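PDB 3TW5: transglutaminase elicitor from Phytophthora sojae, which probably catalyses protein cross-linking between glutamine and lysine side chains, and as a pathogen-associated pattern triggers innate immune responses in plants. Local coordinates for residues I127-P141 against P154-D166. The protein carries 1 engineered substitution. Sequence-based numbering, arbitrary orientation.
Engineered in segment 127-141: Ser128 (natural residue Cys).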
loop_
_atom_site.group_PDB
_atom_site.type_symbol
_atom_site.label_atom_id
_atom_site.label_comp_id
_atom_site.label_asym_id
_atom_site.label_seq_id
_atom_site.Cartn_x
_atom_site.Cartn_y
_atom_site.Cartn_z
ATOM N N ILE A 127 5.020 8.744 -1.431
ATOM C CA ILE A 127 3.575 8.669 -1.627
ATOM C C ILE A 127 3.082 7.229 -1.830
ATOM O O ILE A 127 2.246 6.959 -2.698
ATOM C CB ILE A 127 3.099 9.592 -2.787
ATOM C CG1 ILE A 127 3.877 9.305 -4.077
ATOM C CG2 ILE A 127 3.230 11.058 -2.393
ATOM C CD1 ILE A 127 3.184 9.781 -5.332
ATOM N N SER A 128 3.602 6.310 -1.017
ATOM C CA SER A 128 3.179 4.907 -1.053
ATOM C C SER A 128 1.706 4.771 -0.677
ATOM O O SER A 128 1.009 3.883 -1.173
ATOM C CB SER A 128 4.037 4.058 -0.112
ATOM O OG SER A 128 3.810 4.406 1.243
ATOM N N HIS A 129 1.253 5.666 0.200
ATOM C CA HIS A 129 -0.144 5.747 0.629
ATOM C C HIS A 129 -1.068 6.157 -0.517
ATOM O O HIS A 129 -2.279 5.943 -0.451
ATOM C CB HIS A 129 -0.276 6.755 1.767
ATOM C CG HIS A 129 0.161 8.139 1.396
ATOM N ND1 HIS A 129 1.438 8.602 1.621
ATOM C CD2 HIS A 129 -0.509 9.153 0.797
ATOM C CE1 HIS A 129 1.537 9.845 1.184
ATOM N NE2 HIS A 129 0.369 10.202 0.678
ATOM N N ALA A 130 -0.487 6.761 -1.551
ATOM C CA ALA A 130 -1.235 7.235 -2.710
ATOM C C ALA A 130 -1.172 6.253 -3.878
ATOM O O ALA A 130 -2.165 6.062 -4.585
ATOM C CB ALA A 130 -0.728 8.596 -3.133
ATOM N N TRP A 131 -0.005 5.641 -4.078
ATOM C CA TRP A 131 0.186 4.642 -5.128
ATOM C C TRP A 131 -0.664 3.392 -4.899
ATOM O O TRP A 131 -1.298 2.888 -5.831
ATOM C CB TRP A 131 1.666 4.267 -5.263
ATOM C CG TRP A 131 1.888 2.869 -5.771
ATOM C CD1 TRP A 131 1.566 2.383 -7.006
ATOM C CD2 TRP A 131 2.468 1.777 -5.050
ATOM N NE1 TRP A 131 1.906 1.056 -7.098
ATOM C CE2 TRP A 131 2.465 0.658 -5.913
ATOM C CE3 TRP A 131 2.996 1.634 -3.759
ATOM C CZ2 TRP A 131 2.968 -0.590 -5.528
ATOM C CZ3 TRP A 131 3.497 0.392 -3.375
ATOM C CH2 TRP A 131 3.480 -0.702 -4.259
ATOM N N SER A 132 -0.672 2.902 -3.660
ATOM C CA SER A 132 -1.375 1.665 -3.308
ATOM C C SER A 132 -2.857 1.651 -3.707
ATOM O O SER A 132 -3.292 0.731 -4.401
ATOM C CB SER A 132 -1.209 1.350 -1.821
ATOM O OG SER A 132 0.157 1.338 -1.457
ATOM N N PRO A 133 -3.639 2.667 -3.281
ATOM C CA PRO A 133 -5.040 2.688 -3.696
ATOM C C PRO A 133 -5.212 2.903 -5.198
ATOM O O PRO A 133 -6.187 2.425 -5.772
ATOM C CB PRO A 133 -5.624 3.868 -2.912
ATOM C CG PRO A 133 -4.466 4.715 -2.569
ATOM C CD PRO A 133 -3.334 3.775 -2.357
ATOM N N ALA A 134 -4.271 3.611 -5.822
ATOM C CA ALA A 134 -4.289 3.805 -7.269
ATOM C C ALA A 134 -4.017 2.485 -7.984
ATOM O O ALA A 134 -4.660 2.173 -8.988
ATOM C CB ALA A 134 -3.287 4.861 -7.683
ATOM N N ALA A 135 -3.079 1.703 -7.450
ATOM C CA ALA A 135 -2.794 0.363 -7.962
ATOM C C ALA A 135 -4.044 -0.518 -7.975
ATOM O O ALA A 135 -4.304 -1.226 -8.949
ATOM C CB ALA A 135 -1.694 -0.285 -7.152
ATOM N N ILE A 136 -4.821 -0.449 -6.897
ATOM C CA ILE A 136 -6.056 -1.216 -6.775
ATOM C C ILE A 136 -7.151 -0.677 -7.701
ATOM O O ILE A 136 -7.557 -1.358 -8.645
ATOM C CB ILE A 136 -6.563 -1.260 -5.308
ATOM C CG1 ILE A 136 -5.510 -1.901 -4.397
ATOM C CG2 ILE A 136 -7.900 -2.001 -5.215
ATOM C CD1 ILE A 136 -5.663 -1.558 -2.929
ATOM N N LEU A 137 -7.602 0.549 -7.442
ATOM C CA LEU A 137 -8.789 1.098 -8.099
ATOM C C LEU A 137 -8.595 1.436 -9.571
ATOM O O LEU A 137 -9.543 1.353 -10.354
ATOM C CB LEU A 137 -9.300 2.341 -7.358
ATOM C CG LEU A 137 -9.814 2.200 -5.923
ATOM C CD1 LEU A 137 -10.050 3.579 -5.350
ATOM C CD2 LEU A 137 -11.081 1.349 -5.832
ATOM N N GLU A 138 -7.375 1.809 -9.942
ATOM C CA GLU A 138 -7.099 2.274 -11.300
ATOM C C GLU A 138 -6.549 1.160 -12.198
ATOM O O GLU A 138 -5.587 0.479 -11.836
ATOM C CB GLU A 138 -6.135 3.463 -11.258
ATOM C CG GLU A 138 -6.492 4.596 -12.198
ATOM C CD GLU A 138 -7.668 5.424 -11.706
ATOM O OE1 GLU A 138 -7.646 5.875 -10.540
ATOM O OE2 GLU A 138 -8.612 5.632 -12.496
ATOM N N THR A 139 -7.178 0.976 -13.360
ATOM C CA THR A 139 -6.699 0.044 -14.381
ATOM C C THR A 139 -5.289 0.448 -14.800
ATOM O O THR A 139 -5.030 1.631 -15.034
ATOM C CB THR A 139 -7.620 0.046 -15.623
ATOM O OG1 THR A 139 -8.974 -0.194 -15.224
ATOM C CG2 THR A 139 -7.202 -1.025 -16.620
ATOM N N GLU A 140 -4.384 -0.526 -14.886
ATOM C CA GLU A 140 -2.983 -0.253 -15.208
ATOM C C GLU A 140 -2.804 0.327 -16.608
ATOM O O GLU A 140 -3.397 -0.178 -17.561
ATOM C CB GLU A 140 -2.128 -1.516 -15.065
ATOM C CG GLU A 140 -0.629 -1.253 -15.211
ATOM C CD GLU A 140 0.202 -2.514 -15.262
ATOM O OE1 GLU A 140 1.305 -2.515 -14.677
ATOM O OE2 GLU A 140 -0.236 -3.498 -15.893
ATOM N N PRO A 141 -1.992 1.397 -16.729
ATOM C CA PRO A 141 -1.561 1.879 -18.036
ATOM C C PRO A 141 -0.798 0.778 -18.762
ATOM O O PRO A 141 0.109 0.173 -18.183
ATOM C CB PRO A 141 -0.611 3.031 -17.691
ATOM C CG PRO A 141 -1.008 3.470 -16.351
ATOM C CD PRO A 141 -1.495 2.254 -15.637
ATOM N N PRO A 154 3.551 4.594 -19.924
ATOM C CA PRO A 154 2.720 4.025 -18.860
ATOM C C PRO A 154 3.237 4.400 -17.475
ATOM O O PRO A 154 2.450 4.679 -16.570
ATOM C CB PRO A 154 2.852 2.521 -19.093
ATOM C CG PRO A 154 2.996 2.408 -20.565
ATOM C CD PRO A 154 3.800 3.612 -20.997
ATOM N N MET A 155 4.556 4.427 -17.338
ATOM C CA MET A 155 5.208 4.814 -16.100
ATOM C C MET A 155 4.965 6.284 -15.734
ATOM O O MET A 155 4.744 6.603 -14.565
ATOM C CB MET A 155 6.703 4.523 -16.199
ATOM C CG MET A 155 7.444 4.665 -14.906
ATOM S SD MET A 155 6.779 3.561 -13.657
ATOM C CE MET A 155 7.813 4.056 -12.306
ATOM N N ASP A 156 5.012 7.168 -16.730
ATOM C CA ASP A 156 4.711 8.584 -16.525
ATOM C C ASP A 156 3.299 8.759 -15.968
ATOM O O ASP A 156 3.075 9.564 -15.058
ATOM C CB ASP A 156 4.844 9.367 -17.834
ATOM C CG ASP A 156 6.287 9.532 -18.287
ATOM O OD1 ASP A 156 7.168 9.838 -17.455
ATOM O OD2 ASP A 156 6.531 9.379 -19.503
ATOM N N LEU A 157 2.357 7.993 -16.519
ATOM C CA LEU A 157 0.963 8.030 -16.086
ATOM C C LEU A 157 0.786 7.484 -14.674
ATOM O O LEU A 157 -0.047 7.979 -13.917
ATOM C CB LEU A 157 0.066 7.283 -17.075
ATOM C CG LEU A 157 0.050 7.803 -18.516
ATOM C CD1 LEU A 157 -0.888 6.978 -19.364
ATOM C CD2 LEU A 157 -0.335 9.275 -18.581
ATOM N N LYS A 158 1.576 6.472 -14.322
ATOM C CA LYS A 158 1.610 5.958 -12.950
ATOM C C LYS A 158 2.040 7.048 -11.965
ATOM O O LYS A 158 1.515 7.126 -10.855
ATOM C CB LYS A 158 2.531 4.737 -12.842
ATOM C CG LYS A 158 1.974 3.489 -13.506
ATOM C CD LYS A 158 2.893 2.288 -13.353
ATOM C CE LYS A 158 2.260 1.052 -13.981
ATOM N NZ LYS A 158 3.030 -0.190 -13.715
ATOM N N ALA A 159 2.983 7.890 -12.388
ATOM C CA ALA A 159 3.442 9.030 -11.595
ATOM C C ALA A 159 2.342 10.062 -11.410
ATOM O O ALA A 159 2.084 10.509 -10.291
ATOM C CB ALA A 159 4.652 9.677 -12.244
ATOM N N LEU A 160 1.701 10.434 -12.514
ATOM C CA LEU A 160 0.659 11.451 -12.495
ATOM C C LEU A 160 -0.530 11.041 -11.628
ATOM O O LEU A 160 -0.944 11.802 -10.751
ATOM C CB LEU A 160 0.210 11.802 -13.918
ATOM C CG LEU A 160 1.235 12.461 -14.849
ATOM C CD1 LEU A 160 0.622 12.697 -16.215
ATOM C CD2 LEU A 160 1.784 13.763 -14.266
ATOM N N VAL A 161 -1.055 9.836 -11.855
ATOM C CA VAL A 161 -2.210 9.341 -11.098
ATOM C C VAL A 161 -1.888 9.126 -9.611
ATOM O O VAL A 161 -2.746 9.327 -8.754
ATOM C CB VAL A 161 -2.846 8.072 -11.746
ATOM C CG1 VAL A 161 -1.972 6.843 -11.548
ATOM C CG2 VAL A 161 -4.244 7.826 -11.199
ATOM N N SER A 162 -0.650 8.747 -9.309
ATOM C CA SER A 162 -0.231 8.565 -7.923
ATOM C C SER A 162 -0.287 9.877 -7.145
ATOM O O SER A 162 -0.815 9.917 -6.034
ATOM C CB SER A 162 1.170 7.952 -7.845
ATOM O OG SER A 162 1.152 6.604 -8.273
ATOM N N LEU A 163 0.242 10.945 -7.742
ATOM C CA LEU A 163 0.249 12.262 -7.109
ATOM C C LEU A 163 -1.158 12.856 -7.010
ATOM O O LEU A 163 -1.454 13.601 -6.070
ATOM C CB LEU A 163 1.185 13.219 -7.849
ATOM C CG LEU A 163 1.636 14.460 -7.074
ATOM C CD1 LEU A 163 2.633 14.098 -5.987
ATOM C CD2 LEU A 163 2.227 15.497 -8.005
ATOM N N VAL A 164 -2.013 12.527 -7.980
ATOM C CA VAL A 164 -3.419 12.917 -7.929
ATOM C C VAL A 164 -4.036 12.379 -6.644
ATOM O O VAL A 164 -4.624 13.134 -5.872
ATOM C CB VAL A 164 -4.216 12.418 -9.162
ATOM C CG1 VAL A 164 -5.723 12.516 -8.922
ATOM C CG2 VAL A 164 -3.833 13.206 -10.397
ATOM N N TYR A 165 -3.865 11.080 -6.409
ATOM C CA TYR A 165 -4.405 10.414 -5.224
ATOM C C TYR A 165 -3.881 11.003 -3.918
ATOM O O TYR A 165 -4.571 10.966 -2.900
ATOM C CB TYR A 165 -4.116 8.916 -5.280
ATOM C CG TYR A 165 -5.175 8.110 -5.994
ATOM C CD1 TYR A 165 -5.940 7.175 -5.303
ATOM C CD2 TYR A 165 -5.410 8.278 -7.355
ATOM C CE1 TYR A 165 -6.912 6.426 -5.951
ATOM C CE2 TYR A 165 -6.379 7.535 -8.011
ATOM C CZ TYR A 165 -7.123 6.610 -7.302
ATOM O OH TYR A 165 -8.087 5.871 -7.943
ATOM N N ASP A 166 -2.665 11.542 -3.949
ATOM C CA ASP A 166 -2.117 12.236 -2.790
ATOM C C ASP A 166 -2.837 13.562 -2.565
ATOM O O ASP A 166 -3.156 13.911 -1.429
ATOM C CB ASP A 166 -0.618 12.480 -2.952
ATOM C CG ASP A 166 -0.045 13.336 -1.837
ATOM O OD1 ASP A 166 0.158 12.815 -0.721
ATOM O OD2 ASP A 166 0.202 14.534 -2.078
#
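Tyr165 is the large bump here: its ring drops as a knob into the hollow formed by Ala130, Pro133, Ala134 and Leu137 on helix 128-137. The floor of that hollow is the methyl of Ala134, whose CB sits 3.9 Å from the ring centroid, only 6° off the normal, a CH-pi contact over the face. Pro133 flanks the ring obliquely through CG, and Leu137 CD1 lies at its edge. Beyond the ring, Tyr165 OH donates to Glu138 OE1 at 2.6 Å, meeting that oxygen nearly end-on along its C-O bond. Glu138 can turn back to the tyrosine because its chain bends at chi2 (75°); its other oxygen, OE2, is hydrogen-bonded to Tyr352 OH of helix 352-364.

Small side chains, Ala130 and Ser162, lie where the helices come close. Ala130 CB fits against the backbone of the other helix beside Ser162 O and Asp166 N, and the axes of the two short segments approach to 7.7 Å, with 112° between their N-to-C directions. Clan CA membership suggests a papain-like fold, in which helix 128-137 would correspond to the helix that carries the catalytic cysteine at its start; Ser128 there is an engineered replacement for Cys.

At that end, Ile127 CD1 rests on Ser162 CB, 3.7 Å away, and reaches toward Leu163. Next to it His129 NE2 donates to Asp166 OD1 (3.0 Å), which lies in the imidazole plane and uses its anti lone pair, while Asn83 ND2 hydrogen-bonds to OD2.

At the other end the Pro141 ring wedges in between Pro154 and Leu157, its CB 3.8 Å from Pro154 CB. The extended Lys158 runs past Pro141 CG to a salt bridge from NZ to Glu140 OE1 (3.1 Å); NZ also hydrogen-bonds to Ala38 O, and Glu140 OE2 takes the backbone N of Val290.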